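Local coordinates for Alr4995 protein (Nostoc sp., PDB 6LRF) that acts as a bifunctional arginine dihydrolase and ornithine cyclodeaminase, probably releasing ornithine from arginine and then cyclising it to proline with loss of ammonia, at residues 53-58 against 98-103; 345-350 against 435-440; 618-623 against 643-648. One frame throughout, in Å; residues are numbered along the deposited sequence.

Interaction 1: 53-58 against 98-103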
# COMPACT_ATOMS: atom_id res chain seq x y z
N ILE B 53 -49.17 -30.66 29.54
CA ILE B 53 -50.42 -30.55 28.81
C ILE B 53 -50.22 -29.71 27.56
O ILE B 53 -49.55 -28.67 27.62
CB ILE B 53 -51.52 -29.89 29.70
CG1 ILE B 53 -51.70 -30.65 31.01
CG2 ILE B 53 -52.84 -29.75 28.94
CD1 ILE B 53 -52.54 -29.89 32.06
N VAL B 54 -50.79 -30.12 26.43
CA VAL B 54 -50.64 -29.33 25.21
C VAL B 54 -51.98 -28.99 24.59
O VAL B 54 -52.73 -29.87 24.19
CB VAL B 54 -49.76 -30.07 24.15
CG1 VAL B 54 -49.68 -29.26 22.86
CG2 VAL B 54 -48.37 -30.37 24.70
N ASP B 55 -52.29 -27.70 24.54
CA ASP B 55 -53.44 -27.22 23.79
C ASP B 55 -53.02 -26.93 22.36
O ASP B 55 -51.84 -26.71 22.09
CB ASP B 55 -54.03 -25.95 24.41
CG ASP B 55 -54.62 -26.20 25.79
OD1 ASP B 55 -55.14 -27.31 26.04
OD2 ASP B 55 -54.56 -25.27 26.62
N LEU B 56 -53.99 -26.92 21.46
CA LEU B 56 -53.72 -26.68 20.05
C LEU B 56 -54.60 -25.56 19.53
O LEU B 56 -55.76 -25.47 19.90
CB LEU B 56 -53.96 -27.96 19.24
CG LEU B 56 -53.17 -29.21 19.63
CD1 LEU B 56 -53.59 -30.37 18.74
CD2 LEU B 56 -51.66 -28.99 19.51
N VAL B 57 -54.02 -24.70 18.68
CA VAL B 57 -54.76 -23.72 17.89
C VAL B 57 -55.27 -24.42 16.65
O VAL B 57 -54.61 -25.32 16.15
CB VAL B 57 -53.87 -22.52 17.43
CG1 VAL B 57 -54.70 -21.47 16.67
CG2 VAL B 57 -53.13 -21.89 18.60
N THR B 58 -56.42 -24.00 16.12
CA THR B 58 -56.90 -24.56 14.86
C THR B 58 -56.15 -23.97 13.67
O THR B 58 -56.26 -22.77 13.40
CB THR B 58 -58.39 -24.30 14.66
OG1 THR B 58 -59.12 -24.86 15.76
CG2 THR B 58 -58.86 -24.93 13.37
N LYS B 98 -55.55 -14.26 18.93
CA LYS B 98 -56.39 -13.51 19.86
C LYS B 98 -57.63 -14.34 20.28
O LYS B 98 -58.01 -14.36 21.47
CB LYS B 98 -56.83 -12.19 19.23
CG LYS B 98 -57.68 -11.37 20.14
CD LYS B 98 -58.11 -10.07 19.51
CE LYS B 98 -58.70 -9.17 20.57
NZ LYS B 98 -59.27 -7.92 20.02
N GLU B 99 -58.22 -15.02 19.31
CA GLU B 99 -59.38 -15.88 19.57
C GLU B 99 -59.02 -16.97 20.57
O GLU B 99 -59.77 -17.22 21.50
CB GLU B 99 -59.89 -16.53 18.28
CG GLU B 99 -61.20 -17.30 18.48
CD GLU B 99 -61.68 -17.95 17.20
OE1 GLU B 99 -60.97 -18.86 16.69
OE2 GLU B 99 -62.74 -17.53 16.67
N TRP B 100 -57.88 -17.61 20.38
CA TRP B 100 -57.50 -18.64 21.33
C TRP B 100 -57.33 -18.06 22.73
O TRP B 100 -57.82 -18.62 23.70
CB TRP B 100 -56.21 -19.37 20.90
CG TRP B 100 -55.96 -20.55 21.79
CD1 TRP B 100 -56.37 -21.85 21.58
CD2 TRP B 100 -55.28 -20.54 23.05
NE1 TRP B 100 -55.97 -22.64 22.63
CE2 TRP B 100 -55.31 -21.87 23.55
CE3 TRP B 100 -54.66 -19.55 23.81
CZ2 TRP B 100 -54.73 -22.22 24.77
CZ3 TRP B 100 -54.09 -19.90 25.02
CH2 TRP B 100 -54.13 -21.22 25.49
N PHE B 101 -56.64 -16.92 22.84
CA PHE B 101 -56.35 -16.36 24.15
C PHE B 101 -57.63 -16.00 24.89
O PHE B 101 -57.81 -16.37 26.07
CB PHE B 101 -55.44 -15.13 24.04
CG PHE B 101 -53.99 -15.46 23.79
CD1 PHE B 101 -53.31 -16.36 24.61
CD2 PHE B 101 -53.29 -14.85 22.74
CE1 PHE B 101 -51.98 -16.66 24.39
CE2 PHE B 101 -51.95 -15.15 22.52
CZ PHE B 101 -51.30 -16.05 23.34
N GLU B 102 -58.53 -15.29 24.21
CA GLU B 102 -59.76 -14.84 24.83
C GLU B 102 -60.67 -16.01 25.20
O GLU B 102 -61.27 -16.02 26.27
CB GLU B 102 -60.47 -13.84 23.92
CG GLU B 102 -59.78 -12.48 24.00
CD GLU B 102 -60.46 -11.38 23.20
OE1 GLU B 102 -61.14 -11.68 22.20
OE2 GLU B 102 -60.28 -10.19 23.59
N GLY B 103 -60.72 -17.03 24.35
CA GLY B 103 -61.49 -18.23 24.64
C GLY B 103 -60.87 -19.09 25.74
O GLY B 103 -61.47 -20.06 26.18
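Trp100, on helix 93-103, reaches over to Asp55, Leu56 and Val57 at the end of strand 53-56, an example of a single large side chain bridging a helix and a strand. Both segments belong to the part of the chain related to dimethylarginine dimethylaminohydrolase, consistent with the alpha/beta propeller of guanidine-modifying enzymes. The strand is at the outside of a small sheet, parallel to strand 6-9.

The aromatic-polar contacts come first. With CG anti to the backbone N (chi1 -172°), the indole of Trp100 extends across to the strand and offers its benzo edge to Asp55. Asp55 OD2 lies near the ring plane, 3.6 Å from Trp100 CZ2, and Asp55 CB is 3.8 Å from the same carbon. The two side chains cross at about a right angle, the carboxylate turned 47° from the indole plane, so this is an edge contact and not a stack. The carboxylate is anchored by a salt bridge from Asp55 OD1 to Arg6. Near the pyrrole part, Leu56 O comes obliquely to 3.9 Å from Trp100 NE1, an approach too long to count as a hydrogen bond.

The apolar contacts are looser and extend beyond the two segments. Leu8, on strand 6-9, touches both Val57 and Trp100, and Tyr106 and Val269 also meet the indole. An alanine in place of Trp100 removes the whole indole and would probably open a gap between helix and strand, leaving Val57 and Leu8 without their aromatic neighbour. Within the pair of segments, the one contact between apolar side chains runs from Val57 CG2 to Trp100 CD1, at 4.4 Å.

Interaction 2: 345-350 against 435-440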
# COMPACT_ATOMS: atom_id res chain seq x y z
N GLU B 345 -25.16 8.52 25.65
CA GLU B 345 -24.27 8.35 24.52
C GLU B 345 -24.90 8.98 23.25
O GLU B 345 -24.22 9.70 22.50
CB GLU B 345 -23.98 6.87 24.31
CG GLU B 345 -22.88 6.59 23.31
CD GLU B 345 -21.51 6.38 23.97
OE1 GLU B 345 -21.45 5.73 25.05
OE2 GLU B 345 -20.51 6.85 23.39
N ILE B 346 -26.19 8.74 23.05
CA ILE B 346 -26.92 9.29 21.92
C ILE B 346 -26.99 10.81 21.97
O ILE B 346 -26.69 11.49 20.98
CB ILE B 346 -28.36 8.72 21.85
CG1 ILE B 346 -28.34 7.23 21.51
CG2 ILE B 346 -29.22 9.50 20.86
CD1 ILE B 346 -29.65 6.50 21.83
N ILE B 347 -27.40 11.35 23.10
CA ILE B 347 -27.53 12.79 23.25
C ILE B 347 -26.17 13.50 23.06
O ILE B 347 -26.11 14.58 22.47
CB ILE B 347 -28.15 13.14 24.61
CG1 ILE B 347 -29.55 12.53 24.70
CG2 ILE B 347 -28.23 14.66 24.81
CD1 ILE B 347 -30.48 12.96 23.59
N SER B 348 -25.09 12.87 23.53
CA SER B 348 -23.76 13.42 23.31
C SER B 348 -23.45 13.55 21.82
O SER B 348 -22.89 14.55 21.39
CB SER B 348 -22.68 12.56 23.98
OG SER B 348 -22.79 12.63 25.39
N LEU B 349 -23.82 12.55 21.04
CA LEU B 349 -23.60 12.62 19.60
C LEU B 349 -24.50 13.69 18.97
O LEU B 349 -24.05 14.50 18.14
CB LEU B 349 -23.82 11.24 18.97
CG LEU B 349 -22.84 10.15 19.44
CD1 LEU B 349 -23.33 8.73 19.10
CD2 LEU B 349 -21.44 10.37 18.86
N LEU B 350 -25.76 13.75 19.38
CA LEU B 350 -26.72 14.68 18.79
C LEU B 350 -26.41 16.15 19.13
O LEU B 350 -26.67 17.05 18.33
CB LEU B 350 -28.13 14.36 19.24
CG LEU B 350 -28.71 13.06 18.68
CD1 LEU B 350 -30.15 12.85 19.17
CD2 LEU B 350 -28.64 13.09 17.16
N VAL B 435 -21.75 16.88 34.67
CA VAL B 435 -22.03 15.45 34.51
C VAL B 435 -23.35 15.33 33.77
O VAL B 435 -24.07 16.33 33.62
CB VAL B 435 -22.12 14.69 35.85
CG1 VAL B 435 -20.81 14.79 36.62
CG2 VAL B 435 -23.28 15.23 36.68
N ASP B 436 -23.67 14.13 33.31
CA ASP B 436 -24.89 13.90 32.53
C ASP B 436 -24.85 14.71 31.23
O ASP B 436 -23.76 15.07 30.75
CB ASP B 436 -26.14 14.24 33.36
CG ASP B 436 -27.37 13.42 32.95
OD1 ASP B 436 -27.91 13.64 31.84
OD2 ASP B 436 -27.80 12.56 33.76
N VAL B 437 -26.00 14.98 30.63
CA VAL B 437 -26.04 15.57 29.29
C VAL B 437 -27.07 16.69 29.18
O VAL B 437 -27.43 17.10 28.08
CB VAL B 437 -26.35 14.50 28.20
CG1 VAL B 437 -25.22 13.46 28.11
CG2 VAL B 437 -27.68 13.80 28.48
N LEU B 438 -27.55 17.19 30.31
CA LEU B 438 -28.46 18.33 30.30
C LEU B 438 -27.73 19.66 30.21
O LEU B 438 -26.58 19.78 30.65
CB LEU B 438 -29.33 18.32 31.56
CG LEU B 438 -30.27 17.13 31.72
CD1 LEU B 438 -30.96 17.20 33.08
CD2 LEU B 438 -31.28 17.16 30.60
N GLY B 439 -28.39 20.66 29.64
CA GLY B 439 -27.90 22.02 29.66
C GLY B 439 -26.60 22.20 28.91
O GLY B 439 -25.72 22.95 29.35
N ILE B 440 -26.47 21.50 27.79
CA ILE B 440 -25.29 21.62 26.93
C ILE B 440 -25.74 21.76 25.49
O ILE B 440 -26.56 20.98 25.01
CB ILE B 440 -24.36 20.41 27.07
CG1 ILE B 440 -24.02 20.16 28.54
CG2 ILE B 440 -23.07 20.61 26.24
CD1 ILE B 440 -23.69 18.72 28.88
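Val437 points its side chain at helix 340-352 and sets its two methyl groups against consecutive residues there, Ile347 and Ser348. It illustrates how a loop can be seated on a helix by one branched side chain. The loop joins strands 432-435 and 440-442, which lie near opposite ends of the strand order in a mixed sheet, consistent with a sheet that curls round on itself. The helix belongs to the LOR/SDH-like conserved region and the loop to the first ArgZ-like C-terminal region, so the contact ties the two together.

Rotamers decide which atoms meet. In Val437, chi1 of -65° puts CG2 between the backbone N and the carbonyl carbon, the crowded position for a methyl, and leaves CG1 beside the N. CG2 then lies 3.8 Å from Ile347 CG2 and 4.0 Å from Ile347 CB. Ile347 answers with its short branch: its CG2 also touches Val437 CB at 3.9 Å, while the longer branch, CG1 and CD1, leads away from the loop. The two side chains cross at about a right angle, branch against branch.

The other methyl, Val437 CG1, rests 3.7 Å from Ser348 OG, in van der Waals contact with a hydroxyl oxygen that is already hydrogen-bonded to Glu344 O one turn back.

Just ahead of Val437, Asp436 OD2 is hydrogen-bonded to His340, near the start of the same helix. Asp436 OD1 takes a local bond from Val437 N at 2.6 Å, its N-H...O angle 150°, on the anti side of the carboxylate and 16° out of its plane. Methyl-to-methyl packing on Ile347 and a methyl-to-hydroxyl contact at Ser348 make the fit, whereas the bond to His340 probably helps hold the loop in place.

Interaction 3: 618-623 against 643-648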
# COMPACT_ATOMS: atom_id res chain seq x y z
N GLU B 618 15.46 3.55 30.53
CA GLU B 618 16.17 2.75 31.52
C GLU B 618 15.37 1.52 31.94
O GLU B 618 15.92 0.43 32.10
CB GLU B 618 16.48 3.61 32.75
CG GLU B 618 17.01 2.81 33.93
CD GLU B 618 16.96 3.59 35.24
OE1 GLU B 618 15.97 4.32 35.48
OE2 GLU B 618 17.93 3.46 36.03
N GLU B 619 14.06 1.69 32.14
CA GLU B 619 13.20 0.58 32.53
C GLU B 619 13.07 -0.45 31.40
O GLU B 619 13.06 -1.66 31.67
CB GLU B 619 11.82 1.10 32.95
CG GLU B 619 11.84 1.94 34.23
CD GLU B 619 10.55 2.75 34.44
OE1 GLU B 619 9.53 2.41 33.81
OE2 GLU B 619 10.56 3.71 35.24
N TYR B 620 12.96 0.02 30.16
CA TYR B 620 12.96 -0.88 29.00
C TYR B 620 14.26 -1.71 28.97
O TYR B 620 14.24 -2.93 28.85
CB TYR B 620 12.83 -0.11 27.68
CG TYR B 620 11.41 0.13 27.17
CD1 TYR B 620 10.36 0.46 28.04
CD2 TYR B 620 11.14 0.06 25.81
CE1 TYR B 620 9.05 0.68 27.56
CE2 TYR B 620 9.86 0.28 25.31
CZ TYR B 620 8.82 0.58 26.19
OH TYR B 620 7.55 0.79 25.68
N ALA B 621 15.39 -1.01 29.08
CA ALA B 621 16.70 -1.63 28.97
C ALA B 621 16.87 -2.69 30.05
O ALA B 621 17.45 -3.74 29.80
CB ALA B 621 17.80 -0.58 29.06
N LYS B 622 16.35 -2.41 31.24
CA LYS B 622 16.46 -3.35 32.35
C LYS B 622 15.68 -4.63 32.06
O LYS B 622 16.20 -5.74 32.25
CB LYS B 622 15.96 -2.71 33.64
CG LYS B 622 16.13 -3.62 34.86
CD LYS B 622 15.66 -2.93 36.13
CE LYS B 622 14.15 -2.72 36.15
NZ LYS B 622 13.40 -4.02 36.28
N HIS B 623 14.44 -4.51 31.60
CA HIS B 623 13.66 -5.71 31.34
C HIS B 623 14.14 -6.45 30.10
O HIS B 623 13.87 -7.64 29.94
CB HIS B 623 12.18 -5.35 31.21
CG HIS B 623 11.57 -4.95 32.51
ND1 HIS B 623 11.42 -5.82 33.56
CD2 HIS B 623 11.12 -3.75 32.94
CE1 HIS B 623 10.88 -5.19 34.58
NE2 HIS B 623 10.68 -3.93 34.23
N GLY B 643 14.58 -2.32 19.56
CA GLY B 643 15.59 -2.78 18.63
C GLY B 643 16.93 -2.12 18.89
O GLY B 643 17.95 -2.82 18.98
N ASN B 644 16.93 -0.78 19.00
CA ASN B 644 18.16 -0.03 19.30
C ASN B 644 18.83 -0.55 20.55
O ASN B 644 20.05 -0.58 20.65
CB ASN B 644 17.90 1.48 19.53
CG ASN B 644 17.20 2.15 18.36
OD1 ASN B 644 17.31 1.72 17.21
ND2 ASN B 644 16.45 3.21 18.67
N MSE B 645 18.02 -0.96 21.52
CA MSE B 645 18.57 -1.35 22.81
C MSE B 645 19.06 -2.79 22.86
O MSE B 645 19.65 -3.18 23.86
CB MSE B 645 17.54 -1.16 23.91
CG MSE B 645 17.16 0.27 24.19
SE MSE B 645 15.75 0.26 25.52
CE MSE B 645 14.79 1.88 25.00
N THR B 646 18.81 -3.57 21.81
CA THR B 646 19.01 -5.02 21.88
C THR B 646 20.25 -5.53 21.14
O THR B 646 20.40 -5.27 19.95
CB THR B 646 17.78 -5.76 21.31
OG1 THR B 646 16.61 -5.39 22.05
CG2 THR B 646 18.00 -7.27 21.37
N PRO B 647 21.11 -6.30 21.83
CA PRO B 647 22.31 -6.85 21.18
C PRO B 647 22.00 -7.97 20.20
O PRO B 647 20.87 -8.44 20.16
CB PRO B 647 23.12 -7.40 22.36
CG PRO B 647 22.10 -7.78 23.35
CD PRO B 647 21.03 -6.70 23.24
N ALA B 648 23.00 -8.41 19.44
CA ALA B 648 22.86 -9.59 18.60
C ALA B 648 22.68 -10.85 19.46
O ALA B 648 22.92 -10.83 20.67
CB ALA B 648 24.09 -9.75 17.67
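Met645, present as selenomethionine, lays its SE against Tyr620 CB and the backbone N of Ala621, where helix 613-624 meets the end of helix 637-645. The two helices come just before and just after strand 629-633 in the Rossmann-type part of the chain, so the contact joins successive helices of an alpha/beta fold.

The tight part gathers round Tyr620 CB and Ala621 N. Met645 SE comes to 3.7 Å from Tyr620 CB and 3.8 Å from Ala621 N, and the bend at chi3 (-149°) brings Met645 CE to 3.9 Å from Tyr620 CB. The aromatic ring itself is met only obliquely. Its hydroxyl is hydrogen-bonded to His638 and to Gly522 O, which probably fixes where the ring points.

The looser part is the methyl of Ala621, a partly exposed residue whose CB stays 4.2 Å from Met645 SE. The second subunit adds Arg403 on Met645 and Ile600 on Tyr620. Selenium stands here where the natural methionine has sulfur, and a contact resting on so flexible a thioether-type side chain probably tolerates small shifts between the helices better than a directional bond would.

The three contacts follow the chain in series, each closing before the next opens, and each sits in a different sheet neighbourhood. Interaction 1 is at the outer strand of a small mixed sheet in the hydrolase-like part, interaction 2 beside the mixed sheet of the middle region, and interaction 3 against the parallel sheet of the Rossmann-type part. Centres are 48 Å apart between interactions 1 and 2, 46 Å between 2 and 3, and 76 Å between 1 and 3, which lie on opposite sides of the chain's centre. None touches another, so each secures a separate part of a modular, bifunctional enzyme, interaction 2 joining two family regions; a neighbouring subunit reaches interaction 3 alone.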